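Local atomic coordinates of epoxyqueuosine reductase (Streptococcus thermophilus, PDB entry 5D6S), a protein that belongs to the QueG family of epoxyqueuosine reductases and holds a cobalamin and two iron/sulfur clusters within a single chain. Residues G117-N122 and A289-L294; P121-L126 and M310-W315; D127-L132 and M155-A160. All coordinates share one frame; numbering follows the deposited sequence.

Contact 1 of 3, residues G117-N122 and A289-L294; sequences GKITPN and AMPELL
G117 and P291 are joined by a backbone hydrogen bond, with G117 N donating to P291 O at 3.0 Å and an N-H...O angle of 160°. The carbonyl of the same glycine points to M290 and to the CD corner of the proline ring: G117 O receives a CA-H...O contact from M290 CA at 3.1 Å and lies 3.3 Å from P291 CD. L293 covers the amide end of the glycine, its CG 3.6 Å from G117 N. Beyond the glycine the two segments pass in antiparallel order, K118 opposite M290 and I119 opposite A289. The I119 side chain lies against P291 CD, although the exact placement of its CG2 is uncertain. At the more open margin, K118 CG and M290 CE come within 4.2 Å of each other.

E292 is the N-cap of the short helix 293-296, and its carboxylate atom OE1 is also bonded to T112 OG1. R116 NE binds M290 O, while L293 packs onto A325, A328 and L329 of helix 318-331. Backbone bonds from K118 to T258 and I260, and from T120 to Y261, tie 117-122 to a further loop. T120 closes an ST turn, N122 N donating to T120 OG1 at 3.1 Å, and both residues belong to the cobalamin pocket.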
ATOM      1  N   GLY A 117      -2.129   6.330 -15.567  1.00 53.58           N
ATOM      2  CA  GLY A 117      -1.287   5.543 -14.685  1.00 53.06           C
ATOM      3  C   GLY A 117      -2.141   4.519 -13.975  1.00 58.43           C
ATOM      4  O   GLY A 117      -3.370   4.559 -14.058  1.00 65.00           O
ATOM      5  N   LYS A 118      -1.492   3.576 -13.311  1.00 61.35           N
ATOM      6  CA  LYS A 118      -2.175   2.581 -12.487  1.00 65.76           C
ATOM      7  C   LYS A 118      -1.937   2.899 -11.021  1.00 61.99           C
ATOM      8  O   LYS A 118      -0.976   3.541 -10.649  1.00 77.63           O
ATOM      9  CB  LYS A 118      -1.667   1.161 -12.758  1.00 70.32           C
ATOM     10  CG  LYS A 118      -1.689   0.673 -14.202  1.00 81.84           C
ATOM     11  CD  LYS A 118      -0.812  -0.580 -14.353  1.00 91.85           C
ATOM     12  CE  LYS A 118      -0.522  -0.939 -15.804  1.00 99.06           C
ATOM     13  NZ  LYS A 118      -1.760  -1.269 -16.561  1.00 99.06           N
ATOM     14  N   ILE A 119      -2.791   2.366 -10.182  1.00 61.39           N
ATOM     15  CA  ILE A 119      -2.752   2.623  -8.764  1.00 64.14           C
ATOM     16  C   ILE A 119      -3.305   1.365  -8.070  1.00 59.91           C
ATOM     17  O   ILE A 119      -4.377   0.911  -8.395  1.00 47.58           O
ATOM     18  CB  ILE A 119      -3.549   3.892  -8.414  1.00 66.94           C
ATOM     19  CG1 ILE A 119      -3.864   3.805  -6.893  1.00 61.61           C
ATOM     20  CG2 ILE A 119      -4.722   3.996  -9.388  1.00 77.44           C
ATOM     21  CD1 ILE A 119      -5.289   3.747  -6.379  1.00 67.32           C
ATOM     22  N   THR A 120      -2.528   0.788  -7.148  1.00 62.55           N
ATOM     23  CA  THR A 120      -2.793  -0.555  -6.568  1.00 61.01           C
ATOM     24  C   THR A 120      -4.253  -0.852  -6.232  1.00 61.08           C
ATOM     25  O   THR A 120      -4.960   0.013  -5.716  1.00 68.08           O
ATOM     26  CB  THR A 120      -1.972  -0.818  -5.284  1.00 59.61           C
ATOM     27  OG1 THR A 120      -2.367  -2.073  -4.722  1.00 64.06           O
ATOM     28  CG2 THR A 120      -2.207   0.239  -4.247  1.00 57.84           C
ATOM     29  N   PRO A 121      -4.712  -2.080  -6.527  1.00 67.08           N
ATOM     30  CA  PRO A 121      -6.099  -2.457  -6.204  1.00 61.47           C
ATOM     31  C   PRO A 121      -6.386  -2.394  -4.709  1.00 61.56           C
ATOM     32  O   PRO A 121      -7.548  -2.266  -4.324  1.00 58.91           O
ATOM     33  CB  PRO A 121      -6.225  -3.900  -6.705  1.00 63.03           C
ATOM     34  CG  PRO A 121      -4.920  -4.291  -7.324  1.00 63.43           C
ATOM     35  CD  PRO A 121      -3.918  -3.206  -7.071  1.00 69.29           C
ATOM     36  N   ASN A 122      -5.322  -2.482  -3.887  1.00 55.33           N
ATOM     37  CA  ASN A 122      -5.398  -2.251  -2.434  1.00 52.46           C
ATOM     38  C   ASN A 122      -6.032  -0.911  -2.067  1.00 53.91           C
ATOM     39  O   ASN A 122      -6.443  -0.694  -0.923  1.00 51.91           O
ATOM     40  CB  ASN A 122      -3.991  -2.331  -1.816  1.00 53.10           C
ATOM     41  CG  ASN A 122      -4.013  -2.491  -0.294  1.00 53.65           C
ATOM     42  OD1 ASN A 122      -4.704  -3.350   0.246  1.00 59.90           O
ATOM     43  ND2 ASN A 122      -3.250  -1.671   0.404  1.00 61.68           N
ATOM     44  N   ALA A 289      -9.057   4.465 -10.300  1.00 57.38           N
ATOM     45  CA  ALA A 289      -8.164   3.326 -10.236  1.00 60.80           C
ATOM     46  C   ALA A 289      -7.123   3.365 -11.332  1.00 63.80           C
ATOM     47  O   ALA A 289      -6.121   2.659 -11.270  1.00 66.96           O
ATOM     48  CB  ALA A 289      -8.958   2.029 -10.325  1.00 61.76           C
ATOM     49  N   MET A 290      -7.374   4.154 -12.366  1.00 72.39           N
ATOM     50  CA  MET A 290      -6.430   4.294 -13.479  1.00 70.10           C
ATOM     51  C   MET A 290      -6.531   5.729 -13.958  1.00 60.57           C
ATOM     52  O   MET A 290      -7.087   5.993 -15.012  1.00 59.37           O
ATOM     53  CB  MET A 290      -6.744   3.285 -14.583  1.00 70.50           C
ATOM     54  CG  MET A 290      -6.401   1.866 -14.162  1.00 77.23           C
ATOM     55  SD  MET A 290      -6.274   0.694 -15.510  1.00 99.14           S
ATOM     56  CE  MET A 290      -5.643  -0.743 -14.634  1.00 97.20           C
ATOM     57  N   PRO A 291      -6.009   6.661 -13.145  1.00 59.47           N
ATOM     58  CA  PRO A 291      -6.249   8.066 -13.376  1.00 54.54           C
ATOM     59  C   PRO A 291      -5.463   8.639 -14.514  1.00 51.25           C
ATOM     60  O   PRO A 291      -4.339   8.226 -14.792  1.00 62.06           O
ATOM     61  CB  PRO A 291      -5.844   8.711 -12.053  1.00 54.12           C
ATOM     62  CG  PRO A 291      -4.818   7.809 -11.500  1.00 52.15           C
ATOM     63  CD  PRO A 291      -5.156   6.436 -11.960  1.00 56.40           C
ATOM     64  N   GLU A 292      -6.102   9.566 -15.199  1.00 62.73           N
ATOM     65  CA  GLU A 292      -5.496  10.268 -16.315  1.00 63.78           C
ATOM     66  C   GLU A 292      -4.489  11.223 -15.686  1.00 53.46           C
ATOM     67  O   GLU A 292      -4.828  11.994 -14.786  1.00 56.05           O
ATOM     68  CB  GLU A 292      -6.572  11.020 -17.123  1.00 68.45           C
ATOM     69  CG  GLU A 292      -7.634  10.118 -17.784  1.00 68.65           C
ATOM     70  CD  GLU A 292      -8.780  10.909 -18.407  1.00 71.97           C
ATOM     71  OE1 GLU A 292      -8.831  11.056 -19.656  1.00 77.59           O
ATOM     72  OE2 GLU A 292      -9.605  11.434 -17.640  1.00 77.86           O
ATOM     73  N   LEU A 293      -3.250  11.150 -16.143  1.00 49.93           N
ATOM     74  CA  LEU A 293      -2.135  11.776 -15.443  1.00 46.10           C
ATOM     75  C   LEU A 293      -2.123  13.305 -15.524  1.00 47.41           C
ATOM     76  O   LEU A 293      -2.035  13.962 -14.493  1.00 47.23           O
ATOM     77  CB  LEU A 293      -0.814  11.211 -15.951  1.00 51.19           C
ATOM     78  CG  LEU A 293      -0.730   9.684 -15.688  1.00 51.72           C
ATOM     79  CD1 LEU A 293       0.331   9.039 -16.565  1.00 51.46           C
ATOM     80  CD2 LEU A 293      -0.473   9.407 -14.221  1.00 50.60           C
ATOM     81  N   LEU A 294      -2.227  13.883 -16.719  1.00 42.55           N
ATOM     82  CA  LEU A 294      -2.127  15.329 -16.838  1.00 39.05           C
ATOM     83  C   LEU A 294      -3.301  16.021 -16.146  1.00 44.34           C
ATOM     84  O   LEU A 294      -3.111  17.083 -15.511  1.00 43.55           O
ATOM     85  CB  LEU A 294      -1.993  15.763 -18.296  1.00 40.91           C
ATOM     86  CG  LEU A 294      -0.639  15.423 -18.919  1.00 42.80           C
ATOM     87  CD1 LEU A 294      -0.739  15.427 -20.437  1.00 44.91           C
ATOM     88  CD2 LEU A 294       0.433  16.395 -18.425  1.00 42.82           C
TER

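Contact 2 of 3, residues P121-L126 and M310-W315; sequences PNSWGL and MIAGSW
S123 and L126 face A312 and I311 in antiparallel order, with S123 CA 5.2 Å from A312 CA and L126 CA 5.2 Å from I311 CA. Only one hydrogen bond spans the two loops. G313 N donates to S123 OG at 2.9 Å with an angle of 147°, and the hydroxyl is brought to it by a chi1 of -170°, which sets OG anti to the serine's backbone N. The A312 amide is farther from the hydroxyl and badly angled for a bond. I311 borders the same oxygen with its longer branch, CD1 lying 3.5 Å from S123 OG, while its other branch places CG2 3.8 Å from G125 O.

The amide that S123 engages lies in the short 3-10 segment around G313. I311 O anchors this turn by accepting twice from S314, from the backbone N and, at 2.8 Å, from OG in the plane of the carbonyl. G125 has a positive phi (64°), a conformation that favours glycine, where 121-126 passes I311. Farther along, the L126 and M310 side chains cross at about a right angle, L126 CD1 touching M310 CB at 3.8 Å. The thioether chain of M310 then bends away, and the M310 side chain also touches L288 of helix 286-289.

W124 turns to the far side, where P121 CA sits over the centre of one face of its indole and A289 packs against it. N122 reaches the bound cobalamin and also touches Y101 and Y128.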
ATOM      1  N   PRO A 121      -4.712  -2.080  -6.527  1.00 67.08           N
ATOM      2  CA  PRO A 121      -6.099  -2.457  -6.204  1.00 61.47           C
ATOM      3  C   PRO A 121      -6.386  -2.394  -4.709  1.00 61.56           C
ATOM      4  O   PRO A 121      -7.548  -2.266  -4.324  1.00 58.91           O
ATOM      5  CB  PRO A 121      -6.225  -3.900  -6.705  1.00 63.03           C
ATOM      6  CG  PRO A 121      -4.920  -4.291  -7.324  1.00 63.43           C
ATOM      7  CD  PRO A 121      -3.918  -3.206  -7.071  1.00 69.29           C
ATOM      8  N   ASN A 122      -5.322  -2.482  -3.887  1.00 55.33           N
ATOM      9  CA  ASN A 122      -5.398  -2.251  -2.434  1.00 52.46           C
ATOM     10  C   ASN A 122      -6.032  -0.911  -2.067  1.00 53.91           C
ATOM     11  O   ASN A 122      -6.443  -0.694  -0.923  1.00 51.91           O
ATOM     12  CB  ASN A 122      -3.991  -2.331  -1.816  1.00 53.10           C
ATOM     13  CG  ASN A 122      -4.013  -2.491  -0.294  1.00 53.65           C
ATOM     14  OD1 ASN A 122      -4.704  -3.350   0.246  1.00 59.90           O
ATOM     15  ND2 ASN A 122      -3.250  -1.671   0.404  1.00 61.68           N
ATOM     16  N   SER A 123      -6.060   0.005  -3.037  1.00 57.34           N
ATOM     17  CA  SER A 123      -6.595   1.329  -2.838  1.00 55.35           C
ATOM     18  C   SER A 123      -7.707   1.660  -3.832  1.00 60.86           C
ATOM     19  O   SER A 123      -7.938   2.841  -4.111  1.00 56.51           O
ATOM     20  CB  SER A 123      -5.477   2.360  -2.952  1.00 58.67           C
ATOM     21  OG  SER A 123      -5.921   3.638  -2.542  1.00 56.95           O
ATOM     22  N   TRP A 124      -8.398   0.640  -4.366  1.00 63.48           N
ATOM     23  CA  TRP A 124      -9.590   0.895  -5.209  1.00 56.74           C
ATOM     24  C   TRP A 124     -10.779   1.016  -4.324  1.00 52.34           C
ATOM     25  O   TRP A 124     -10.890   0.319  -3.336  1.00 56.15           O
ATOM     26  CB  TRP A 124      -9.838  -0.187  -6.234  1.00 57.75           C
ATOM     27  CG  TRP A 124      -8.775  -0.326  -7.273  1.00 63.15           C
ATOM     28  CD1 TRP A 124      -7.778   0.562  -7.556  1.00 61.47           C
ATOM     29  CD2 TRP A 124      -8.622  -1.413  -8.193  1.00 65.39           C
ATOM     30  NE1 TRP A 124      -6.991   0.086  -8.578  1.00 66.30           N
ATOM     31  CE2 TRP A 124      -7.478  -1.132  -8.983  1.00 73.32           C
ATOM     32  CE3 TRP A 124      -9.317  -2.605  -8.409  1.00 62.40           C
ATOM     33  CZ2 TRP A 124      -7.019  -2.005  -9.980  1.00 70.32           C
ATOM     34  CZ3 TRP A 124      -8.855  -3.478  -9.395  1.00 65.03           C
ATOM     35  CH2 TRP A 124      -7.723  -3.163 -10.176  1.00 70.33           C
ATOM     36  N   GLY A 125     -11.655   1.959  -4.635  1.00 58.84           N
ATOM     37  CA  GLY A 125     -12.856   2.169  -3.834  1.00 51.04           C
ATOM     38  C   GLY A 125     -12.553   2.606  -2.427  1.00 56.77           C
ATOM     39  O   GLY A 125     -11.405   2.920  -2.102  1.00 77.91           O
ATOM     40  N   LEU A 126     -13.569   2.572  -1.572  1.00 61.29           N
ATOM     41  CA  LEU A 126     -13.486   3.140  -0.229  1.00 61.06           C
ATOM     42  C   LEU A 126     -12.365   2.618   0.658  1.00 60.60           C
ATOM     43  O   LEU A 126     -12.120   1.430   0.720  1.00 59.20           O
ATOM     44  CB  LEU A 126     -14.789   2.967   0.528  1.00 66.67           C
ATOM     45  CG  LEU A 126     -15.109   4.269   1.251  1.00 73.65           C
ATOM     46  CD1 LEU A 126     -15.480   5.287   0.195  1.00 85.42           C
ATOM     47  CD2 LEU A 126     -16.252   4.110   2.228  1.00 72.12           C
ATOM     48  N   MET A 310     -11.453   9.751  -0.620  1.00 72.08           N
ATOM     49  CA  MET A 310     -12.088   8.586  -0.017  1.00 75.55           C
ATOM     50  C   MET A 310     -11.213   7.346  -0.088  1.00 67.14           C
ATOM     51  O   MET A 310     -11.511   6.368   0.578  1.00 74.47           O
ATOM     52  CB  MET A 310     -13.373   8.266  -0.780  1.00 82.14           C
ATOM     53  CG  MET A 310     -13.088   7.607  -2.133  1.00 91.78           C
ATOM     54  SD  MET A 310     -13.890   8.323  -3.570  1.00104.22           S
ATOM     55  CE  MET A 310     -13.339  10.027  -3.519  1.00 98.40           C
ATOM     56  N   ILE A 311     -10.195   7.348  -0.944  1.00 61.56           N
ATOM     57  CA  ILE A 311      -9.368   6.139  -1.110  1.00 66.34           C
ATOM     58  C   ILE A 311      -8.224   6.099  -0.089  1.00 62.69           C
ATOM     59  O   ILE A 311      -7.791   7.121   0.449  1.00 70.34           O
ATOM     60  CB  ILE A 311      -8.816   5.948  -2.561  1.00 64.42           C
ATOM     61  CG1 ILE A 311      -7.712   6.957  -2.899  1.00 68.78           C
ATOM     62  CG2 ILE A 311      -9.932   6.041  -3.595  1.00 57.81           C
ATOM     63  CD1 ILE A 311      -6.933   6.607  -4.149  1.00 64.40           C
ATOM     64  N   ALA A 312      -7.722   4.902   0.149  1.00 57.77           N
ATOM     65  CA  ALA A 312      -6.633   4.698   1.098  1.00 50.78           C
ATOM     66  C   ALA A 312      -5.424   5.544   0.726  1.00 51.41           C
ATOM     67  O   ALA A 312      -4.786   6.151   1.597  1.00 54.22           O
ATOM     68  CB  ALA A 312      -6.251   3.234   1.149  1.00 50.36           C
ATOM     69  N   GLY A 313      -5.102   5.564  -0.567  1.00 52.62           N
ATOM     70  CA  GLY A 313      -3.908   6.227  -1.066  1.00 49.78           C
ATOM     71  C   GLY A 313      -3.882   7.725  -0.899  1.00 50.60           C
ATOM     72  O   GLY A 313      -2.881   8.359  -1.247  1.00 48.15           O
ATOM     73  N   SER A 314      -4.983   8.305  -0.407  1.00 49.80           N
ATOM     74  CA  SER A 314      -5.068   9.752  -0.237  1.00 45.90           C
ATOM     75  C   SER A 314      -4.574  10.211   1.113  1.00 47.55           C
ATOM     76  O   SER A 314      -4.660  11.394   1.443  1.00 51.91           O
ATOM     77  CB  SER A 314      -6.505  10.228  -0.458  1.00 49.08           C
ATOM     78  OG  SER A 314      -7.381   9.908   0.617  1.00 50.40           O
ATOM     79  N   TRP A 315      -4.034   9.298   1.907  1.00 52.29           N
ATOM     80  CA  TRP A 315      -3.745   9.590   3.331  1.00 48.56           C
ATOM     81  C   TRP A 315      -2.613  10.599   3.599  1.00 46.86           C
ATOM     82  O   TRP A 315      -2.461  11.080   4.732  1.00 41.95           O
ATOM     83  CB  TRP A 315      -3.463   8.289   4.108  1.00 51.68           C
ATOM     84  CG  TRP A 315      -2.138   7.636   3.825  1.00 50.43           C
ATOM     85  CD1 TRP A 315      -1.835   6.841   2.773  1.00 50.25           C
ATOM     86  CD2 TRP A 315      -0.954   7.721   4.625  1.00 49.94           C
ATOM     87  NE1 TRP A 315      -0.518   6.424   2.853  1.00 45.90           N
ATOM     88  CE2 TRP A 315       0.044   6.966   3.973  1.00 45.97           C
ATOM     89  CE3 TRP A 315      -0.636   8.378   5.821  1.00 50.29           C
ATOM     90  CZ2 TRP A 315       1.320   6.834   4.477  1.00 50.66           C
ATOM     91  CZ3 TRP A 315       0.635   8.251   6.323  1.00 49.34           C
ATOM     92  CH2 TRP A 315       1.609   7.487   5.647  1.00 51.63           C
TER

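Contact 3 of 3, residues D127-L132 and M155-A160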
ATOM      1  N   ASP A 127     -11.695   3.550   1.330  1.00 63.93           N
ATOM      2  CA  ASP A 127     -10.531   3.280   2.146  1.00 58.29           C
ATOM      3  C   ASP A 127     -10.841   2.104   3.035  1.00 57.85           C
ATOM      4  O   ASP A 127     -11.764   2.169   3.853  1.00 50.22           O
ATOM      5  CB  ASP A 127     -10.223   4.503   3.003  1.00 62.65           C
ATOM      6  CG  ASP A 127      -9.025   4.306   3.922  1.00 65.63           C
ATOM      7  OD1 ASP A 127      -8.370   3.257   3.862  1.00 61.64           O
ATOM      8  OD2 ASP A 127      -8.751   5.205   4.744  1.00 68.32           O
ATOM      9  N   TYR A 128     -10.082   1.020   2.866  1.00 54.35           N
ATOM     10  CA  TYR A 128     -10.293  -0.185   3.677  1.00 55.86           C
ATOM     11  C   TYR A 128     -10.373   0.122   5.175  1.00 60.42           C
ATOM     12  O   TYR A 128     -11.185  -0.451   5.881  1.00 65.50           O
ATOM     13  CB  TYR A 128      -9.244  -1.281   3.365  1.00 55.59           C
ATOM     14  CG  TYR A 128      -7.823  -1.094   3.864  1.00 57.36           C
ATOM     15  CD1 TYR A 128      -7.469  -1.442   5.161  1.00 60.93           C
ATOM     16  CD2 TYR A 128      -6.825  -0.607   3.032  1.00 61.23           C
ATOM     17  CE1 TYR A 128      -6.163  -1.316   5.616  1.00 57.63           C
ATOM     18  CE2 TYR A 128      -5.526  -0.453   3.491  1.00 64.82           C
ATOM     19  CZ  TYR A 128      -5.203  -0.819   4.792  1.00 60.15           C
ATOM     20  OH  TYR A 128      -3.916  -0.666   5.268  1.00 63.46           O
ATOM     21  N   HIS A 129      -9.535   1.025   5.657  1.00 62.13           N
ATOM     22  CA  HIS A 129      -9.572   1.406   7.074  1.00 64.97           C
ATOM     23  C   HIS A 129     -10.982   1.719   7.502  1.00 61.12           C
ATOM     24  O   HIS A 129     -11.394   1.317   8.566  1.00 66.39           O
ATOM     25  CB  HIS A 129      -8.689   2.637   7.386  1.00 62.94           C
ATOM     26  CG  HIS A 129      -7.228   2.429   7.109  1.00 63.95           C
ATOM     27  ND1 HIS A 129      -6.687   2.534   5.843  1.00 64.74           N
ATOM     28  CD2 HIS A 129      -6.197   2.133   7.932  1.00 56.20           C
ATOM     29  CE1 HIS A 129      -5.386   2.309   5.899  1.00 59.38           C
ATOM     30  NE2 HIS A 129      -5.063   2.067   7.155  1.00 55.26           N
ATOM     31  N   TYR A 130     -11.708   2.500   6.716  1.00 60.70           N
ATOM     32  CA  TYR A 130     -13.067   2.823   7.102  1.00 64.39           C
ATOM     33  C   TYR A 130     -13.978   1.589   6.976  1.00 66.07           C
ATOM     34  O   TYR A 130     -14.804   1.328   7.851  1.00 66.54           O
ATOM     35  CB  TYR A 130     -13.666   3.980   6.294  1.00 71.98           C
ATOM     36  CG  TYR A 130     -15.156   3.949   6.469  1.00 92.86           C
ATOM     37  CD1 TYR A 130     -15.738   4.294   7.699  1.00100.15           C
ATOM     38  CD2 TYR A 130     -15.990   3.456   5.460  1.00101.93           C
ATOM     39  CE1 TYR A 130     -17.109   4.202   7.887  1.00107.77           C
ATOM     40  CE2 TYR A 130     -17.366   3.360   5.633  1.00107.79           C
ATOM     41  CZ  TYR A 130     -17.922   3.728   6.846  1.00112.54           C
ATOM     42  OH  TYR A 130     -19.285   3.628   7.031  1.00113.09           O
ATOM     43  N   VAL A 131     -13.843   0.848   5.878  1.00 64.35           N
ATOM     44  CA  VAL A 131     -14.705  -0.303   5.622  1.00 65.39           C
ATOM     45  C   VAL A 131     -14.607  -1.322   6.772  1.00 68.28           C
ATOM     46  O   VAL A 131     -15.623  -1.767   7.307  1.00 69.92           O
ATOM     47  CB  VAL A 131     -14.393  -0.985   4.266  1.00 62.17           C
ATOM     48  CG1 VAL A 131     -15.278  -2.202   4.057  1.00 60.71           C
ATOM     49  CG2 VAL A 131     -14.605  -0.025   3.106  1.00 65.15           C
ATOM     50  N   LEU A 132     -13.385  -1.683   7.142  1.00 66.57           N
ATOM     51  CA  LEU A 132     -13.167  -2.690   8.174  1.00 59.43           C
ATOM     52  C   LEU A 132     -13.539  -2.208   9.578  1.00 61.67           C
ATOM     53  O   LEU A 132     -14.067  -2.983  10.354  1.00 59.39           O
ATOM     54  CB  LEU A 132     -11.722  -3.221   8.142  1.00 57.41           C
ATOM     55  CG  LEU A 132     -11.619  -4.464   7.267  1.00 57.96           C
ATOM     56  CD1 LEU A 132     -11.970  -4.136   5.823  1.00 54.82           C
ATOM     57  CD2 LEU A 132     -10.248  -5.128   7.372  1.00 61.92           C
ATOM     58  N   MET A 155      -8.585  -3.098  15.795  1.00 55.83           N
ATOM     59  CA  MET A 155      -7.418  -2.620  15.057  1.00 60.62           C
ATOM     60  C   MET A 155      -7.544  -2.904  13.560  1.00 62.19           C
ATOM     61  O   MET A 155      -8.020  -3.957  13.168  1.00 72.14           O
ATOM     62  CB  MET A 155      -6.149  -3.290  15.589  1.00 57.46           C
ATOM     63  CG  MET A 155      -5.793  -2.848  16.981  1.00 59.91           C
ATOM     64  SD  MET A 155      -4.312  -3.700  17.514  1.00 76.70           S
ATOM     65  CE  MET A 155      -3.949  -2.800  19.022  1.00 76.78           C
ATOM     66  N   VAL A 156      -7.093  -1.975  12.731  1.00 61.28           N
ATOM     67  CA  VAL A 156      -6.921  -2.268  11.307  1.00 63.93           C
ATOM     68  C   VAL A 156      -5.817  -1.375  10.719  1.00 61.23           C
ATOM     69  O   VAL A 156      -5.993  -0.174  10.594  1.00 63.12           O
ATOM     70  CB  VAL A 156      -8.271  -2.197  10.548  1.00 59.18           C
ATOM     71  CG1 VAL A 156      -9.095  -1.029  11.033  1.00 64.42           C
ATOM     72  CG2 VAL A 156      -8.072  -2.149   9.049  1.00 56.56           C
ATOM     73  N   ASP A 157      -4.664  -1.992  10.454  1.00 61.98           N
ATOM     74  CA  ASP A 157      -3.464  -1.353   9.913  1.00 59.64           C
ATOM     75  C   ASP A 157      -2.775  -0.419  10.910  1.00 51.65           C
ATOM     76  O   ASP A 157      -1.571  -0.517  11.129  1.00 53.37           O
ATOM     77  CB  ASP A 157      -3.773  -0.657   8.581  1.00 63.95           C
ATOM     78  CG  ASP A 157      -2.541  -0.020   7.937  1.00 70.34           C
ATOM     79  OD1 ASP A 157      -1.566  -0.725   7.614  1.00 65.75           O
ATOM     80  OD2 ASP A 157      -2.591   1.188   7.653  1.00 79.24           O
ATOM     81  N   THR A 158      -3.539   0.481  11.514  1.00 45.59           N
ATOM     82  CA  THR A 158      -2.977   1.592  12.283  1.00 44.34           C
ATOM     83  C   THR A 158      -2.793   1.256  13.730  1.00 47.38           C
ATOM     84  O   THR A 158      -2.304   2.061  14.508  1.00 45.79           O
ATOM     85  CB  THR A 158      -3.939   2.787  12.248  1.00 48.63           C
ATOM     86  OG1 THR A 158      -5.220   2.392  12.745  1.00 48.73           O
ATOM     87  CG2 THR A 158      -4.123   3.312  10.839  1.00 45.46           C
ATOM     88  N   GLY A 159      -3.208   0.054  14.116  1.00 56.17           N
ATOM     89  CA  GLY A 159      -2.989  -0.446  15.471  1.00 52.05           C
ATOM     90  C   GLY A 159      -1.563  -0.968  15.692  1.00 62.07           C
ATOM     91  O   GLY A 159      -0.761  -1.065  14.755  1.00 59.84           O
ATOM     92  N   ALA A 160      -1.282  -1.374  16.937  1.00 67.05           N
ATOM     93  CA  ALA A 160       0.055  -1.805  17.382  1.00 59.33           C
ATOM     94  C   ALA A 160       0.423  -3.241  17.017  1.00 56.96           C
ATOM     95  O   ALA A 160       1.595  -3.568  16.841  1.00 54.97           O
ATOM     96  CB  ALA A 160       0.167  -1.654  18.875  1.00 60.97           C
TER
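A hydrogen bond between H129 and D157 and an apolar patch around V156 join the start of helix 128-144 to the loop that leaves edge strand 152-155 of the four-stranded antiparallel sheet, beside the cobalamin. The helix start is a capped one: D127 is the N-cap, and D127 OD1 accepts from H129 N at 3.1 Å, from above the carboxylate plane. The same oxygen also receives H129 ND1 at 2.7 Å, on its syn lone pair and in the plane of the imidazole. With both ring nitrogens engaged, the rotation of the H129 ring is fixed between two carboxylates.

Y128 supports this ring from one face, its CE1 lying over the imidazole centre, while Y128 itself stacks with Y191 of strand 190-197. The phenol and the D157 side chain cross at about a right angle. Y128 OH comes 3.3 Å from D157 OD2, but the angle is too poor for a hydrogen bond. V156 makes the apolar part of the contact with CG2, which is anti to its backbone N: it meets the tyrosine at the ring edge, 4.0 Å from Y128 CD1, and packs 3.9 Å from L132 CB. L132 continues to Y191 and to I97 and V99 of strand 93-100.

The backbone carbonyl of D157 hydrogen-bonds the cobalamin, and its backbone N is hydrogen-bonded to D163 OD2. Its side chain extends from the loop toward the helix, where H129 NE2 donates to D157 OD2 at 2.7 Å with an angle of 162°, reaching the oxygen on its anti side but 30° out of the carboxylate plane.

Overall arrangement
The loop 117-126 supplies one side of contacts 1 and 2, which share P121 and N122 and have centres about 11 Å apart. W124 of contact 2 turns to contact 1, its NE1 probably hydrogen-bonded to I119 O at 2.7 Å. The chain then enters contact 3, centred about 12 Å from contact 2 and 22 Å from contact 1. This junction is fastened by a probable bond from D127 N to M310 O of 2.9 Å, and A312 packs on D127. Along the sequence, contact 3 is nested within the loops closed by the other two. The cobalamin lies about 9 Å from the I119 side chain, 4 Å from that of N122 and 3 Å from that of D157.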